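Putative alpha-L-fucosidase (Bacteroides thetaiotaomicron, PDB 3EYP) probably hydrolyses alpha-L-fucosidic linkages, as a glycoside hydrolase of family 29 with a C-terminal F5/8 type C domain. Local coordinates at residues I122-H127 with H148-L153. Sequence-based numbering, arbitrary orientation.
Sequences IYLGPH and HQLGEL
I122 and L124 lean from strand 122-124 onto helix 148-153, which runs back against the strand: the two axes make 168° and approach to 10.8 Å. The CA atoms of I122 and L153 are 8.0 Å apart and those of L124 and L150 7.9 Å, so the later strand residue faces the earlier helix residue, as antiparallel chains require. No hydrogen bond links the segments; the contact is apolar, and all five touching residues are buried.

L124 contributes most, working with both branches. CB already faces the helix, and with CG anti to the backbone N (chi1 -173°) both methyls are carried to it. In the nearest contacts CD1 meets L153 CD1 at 3.8 Å and CD2 reaches L150 CD1 at 3.9 Å, so the fork bridges two side chains three residues, a little under one turn, apart on the helix. L153 answers with a single methyl: its CD1 sits against both methyls of L124 and also touches I122 CG2, at 4.1 Å, and thus joins the two inward-facing residues of the strand. The amide of Q149 borders this group, its OE1 4.3 Å from L124 CD1, a van der Waals approach, while NE2 is hydrogen-bonded to S86. Y123, between the two contacting strand residues, points away from the helix, and its OH is hydrogen-bonded to D166.

Neighbouring helices extend the packing: V106 of helix 105-116 touches I122 and L153, and W181 and V185 of helix 175-188 touch L150. Strand 119-124, helix 139-155 and the adjacent parallel strand 162-164 form a beta-alpha-beta crossover, whose strand-helix interface this is, consistent with the TIM-barrel fold of the family's probable catalytic domain.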
ATOM      1  N   ILE A 122      -0.412  -0.023 -13.645  1.00 37.88           N
ATOM      2  CA  ILE A 122       0.561   0.594 -14.508  1.00 37.24           C
ATOM      3  C   ILE A 122       1.270   1.814 -13.920  1.00 38.37           C
ATOM      4  O   ILE A 122       0.654   2.766 -13.408  1.00 39.68           O
ATOM      5  CB  ILE A 122      -0.114   1.090 -15.810  1.00 38.07           C
ATOM      6  CG1 ILE A 122      -0.757  -0.059 -16.633  1.00 38.94           C
ATOM      7  CG2 ILE A 122       0.854   1.808 -16.639  1.00 36.42           C
ATOM      8  CD1 ILE A 122       0.294  -1.162 -17.117  1.00 37.67           C
ATOM      9  N   TYR A 123       2.585   1.733 -13.966  1.00 36.72           N
ATOM     10  CA  TYR A 123       3.495   2.867 -13.677  1.00 37.26           C
ATOM     11  C   TYR A 123       3.965   3.400 -15.051  1.00 37.96           C
ATOM     12  O   TYR A 123       4.577   2.682 -15.841  1.00 37.65           O
ATOM     13  CB  TYR A 123       4.645   2.367 -12.792  1.00 37.02           C
ATOM     14  CG  TYR A 123       5.809   3.324 -12.520  1.00 37.90           C
ATOM     15  CD1 TYR A 123       6.174   3.620 -11.217  1.00 39.57           C
ATOM     16  CD2 TYR A 123       6.528   3.919 -13.554  1.00 37.57           C
ATOM     17  CE1 TYR A 123       7.236   4.447 -10.942  1.00 39.34           C
ATOM     18  CE2 TYR A 123       7.575   4.782 -13.292  1.00 36.90           C
ATOM     19  CZ  TYR A 123       7.943   5.032 -11.970  1.00 39.57           C
ATOM     20  OH  TYR A 123       8.998   5.890 -11.682  1.00 39.06           O
ATOM     21  N   LEU A 124       3.602   4.633 -15.322  1.00 38.50           N
ATOM     22  CA  LEU A 124       3.959   5.347 -16.583  1.00 38.20           C
ATOM     23  C   LEU A 124       4.572   6.699 -16.228  1.00 39.26           C
ATOM     24  O   LEU A 124       3.875   7.634 -15.898  1.00 39.28           O
ATOM     25  CB  LEU A 124       2.733   5.559 -17.460  1.00 39.48           C
ATOM     26  CG  LEU A 124       2.894   6.128 -18.878  1.00 36.59           C
ATOM     27  CD1 LEU A 124       3.710   5.147 -19.786  1.00 35.85           C
ATOM     28  CD2 LEU A 124       1.556   6.427 -19.440  1.00 39.03           C
ATOM     29  N   GLY A 125       5.906   6.727 -16.295  1.00 39.06           N
ATOM     30  CA  GLY A 125       6.761   7.768 -15.731  1.00 38.71           C
ATOM     31  C   GLY A 125       6.464   9.165 -16.234  1.00 39.33           C
ATOM     32  O   GLY A 125       6.603   9.433 -17.418  1.00 37.26           O
ATOM     33  N   PRO A 126       5.976  10.078 -15.350  1.00 38.44           N
ATOM     34  CA  PRO A 126       5.765  11.422 -15.888  1.00 37.88           C
ATOM     35  C   PRO A 126       6.975  12.147 -16.429  1.00 37.73           C
ATOM     36  O   PRO A 126       6.909  12.724 -17.505  1.00 36.97           O
ATOM     37  CB  PRO A 126       5.117  12.193 -14.738  1.00 39.51           C
ATOM     38  CG  PRO A 126       4.465  11.150 -13.915  1.00 37.91           C
ATOM     39  CD  PRO A 126       5.294   9.877 -14.063  1.00 40.08           C
ATOM     40  N   HIS A 127       8.059  12.173 -15.671  1.00 37.65           N
ATOM     41  CA  HIS A 127       9.311  12.739 -16.159  1.00 37.66           C
ATOM     42  C   HIS A 127       9.929  11.707 -17.120  1.00 37.15           C
ATOM     43  O   HIS A 127      10.031  10.523 -16.808  1.00 37.61           O
ATOM     44  CB  HIS A 127      10.296  13.083 -15.045  1.00 37.63           C
ATOM     45  CG  HIS A 127      11.616  13.597 -15.533  1.00 37.24           C
ATOM     46  ND1 HIS A 127      11.756  14.757 -16.279  1.00 39.11           N
ATOM     47  CD2 HIS A 127      12.868  13.124 -15.342  1.00 35.80           C
ATOM     48  CE1 HIS A 127      13.036  14.973 -16.521  1.00 37.93           C
ATOM     49  NE2 HIS A 127      13.730  13.979 -15.989  1.00 37.42           N
ATOM     50  N   HIS A 148      -1.286  10.194 -25.387  1.00 40.10           N
ATOM     51  CA  HIS A 148      -1.464   9.158 -26.403  1.00 41.59           C
ATOM     52  C   HIS A 148      -1.176   7.814 -25.799  1.00 40.98           C
ATOM     53  O   HIS A 148      -1.873   6.876 -26.011  1.00 40.86           O
ATOM     54  CB  HIS A 148      -0.587   9.379 -27.640  1.00 41.48           C
ATOM     55  CG  HIS A 148      -1.095  10.455 -28.554  1.00 43.58           C
ATOM     56  ND1 HIS A 148      -2.396  10.482 -29.029  1.00 45.50           N
ATOM     57  CD2 HIS A 148      -0.465  11.504 -29.128  1.00 41.92           C
ATOM     58  CE1 HIS A 148      -2.547  11.537 -29.821  1.00 46.25           C
ATOM     59  NE2 HIS A 148      -1.391  12.180 -29.896  1.00 46.66           N
ATOM     60  N   GLN A 149      -0.063   7.730 -25.106  1.00 41.74           N
ATOM     61  CA  GLN A 149       0.388   6.472 -24.504  1.00 41.33           C
ATOM     62  C   GLN A 149      -0.560   5.972 -23.420  1.00 42.50           C
ATOM     63  O   GLN A 149      -0.848   4.780 -23.293  1.00 41.83           O
ATOM     64  CB  GLN A 149       1.805   6.631 -23.968  1.00 40.43           C
ATOM     65  CG  GLN A 149       2.821   6.820 -25.080  1.00 38.62           C
ATOM     66  CD  GLN A 149       4.241   6.403 -24.696  1.00 38.37           C
ATOM     67  OE1 GLN A 149       4.754   6.760 -23.609  1.00 40.64           O
ATOM     68  NE2 GLN A 149       4.917   5.688 -25.632  1.00 38.79           N
ATOM     69  N   LEU A 150      -1.037   6.945 -22.645  1.00 42.55           N
ATOM     70  CA  LEU A 150      -2.017   6.707 -21.599  1.00 42.96           C
ATOM     71  C   LEU A 150      -3.258   6.089 -22.224  1.00 42.54           C
ATOM     72  O   LEU A 150      -3.751   5.060 -21.788  1.00 43.88           O
ATOM     73  CB  LEU A 150      -2.263   8.013 -20.784  1.00 43.63           C
ATOM     74  CG  LEU A 150      -2.853   7.909 -19.394  1.00 43.88           C
ATOM     75  CD1 LEU A 150      -2.184   6.855 -18.524  1.00 39.32           C
ATOM     76  CD2 LEU A 150      -3.060   9.348 -18.737  1.00 47.88           C
ATOM     77  N   GLY A 151      -3.669   6.634 -23.341  1.00 42.51           N
ATOM     78  CA  GLY A 151      -4.788   6.094 -24.083  1.00 43.54           C
ATOM     79  C   GLY A 151      -4.640   4.671 -24.556  1.00 43.32           C
ATOM     80  O   GLY A 151      -5.591   3.868 -24.524  1.00 46.13           O
ATOM     81  N   GLU A 152      -3.441   4.338 -25.006  1.00 41.96           N
ATOM     82  CA  GLU A 152      -3.152   2.979 -25.361  1.00 41.07           C
ATOM     83  C   GLU A 152      -3.287   2.082 -24.124  1.00 40.12           C
ATOM     84  O   GLU A 152      -3.941   1.042 -24.145  1.00 40.15           O
ATOM     85  CB  GLU A 152      -1.729   2.829 -25.994  1.00 40.23           C
ATOM     86  CG  GLU A 152      -1.535   3.599 -27.301  1.00 40.53           C
ATOM     87  CD  GLU A 152      -0.191   3.386 -27.871  1.00 40.08           C
ATOM     88  OE1 GLU A 152       0.747   3.490 -27.064  1.00 38.04           O
ATOM     89  OE2 GLU A 152      -0.025   3.190 -29.109  1.00 41.74           O
ATOM     90  N   LEU A 153      -2.655   2.485 -23.036  1.00 39.73           N
ATOM     91  CA  LEU A 153      -2.528   1.591 -21.860  1.00 38.32           C
ATOM     92  C   LEU A 153      -3.834   1.449 -21.095  1.00 37.97           C
ATOM     93  O   LEU A 153      -4.111   0.417 -20.409  1.00 38.07           O
ATOM     94  CB  LEU A 153      -1.398   2.097 -20.909  1.00 38.90           C
ATOM     95  CG  LEU A 153       0.009   1.912 -21.500  1.00 40.11           C
ATOM     96  CD1 LEU A 153       1.129   2.523 -20.663  1.00 39.52           C
ATOM     97  CD2 LEU A 153       0.274   0.471 -21.785  1.00 38.50           C
TER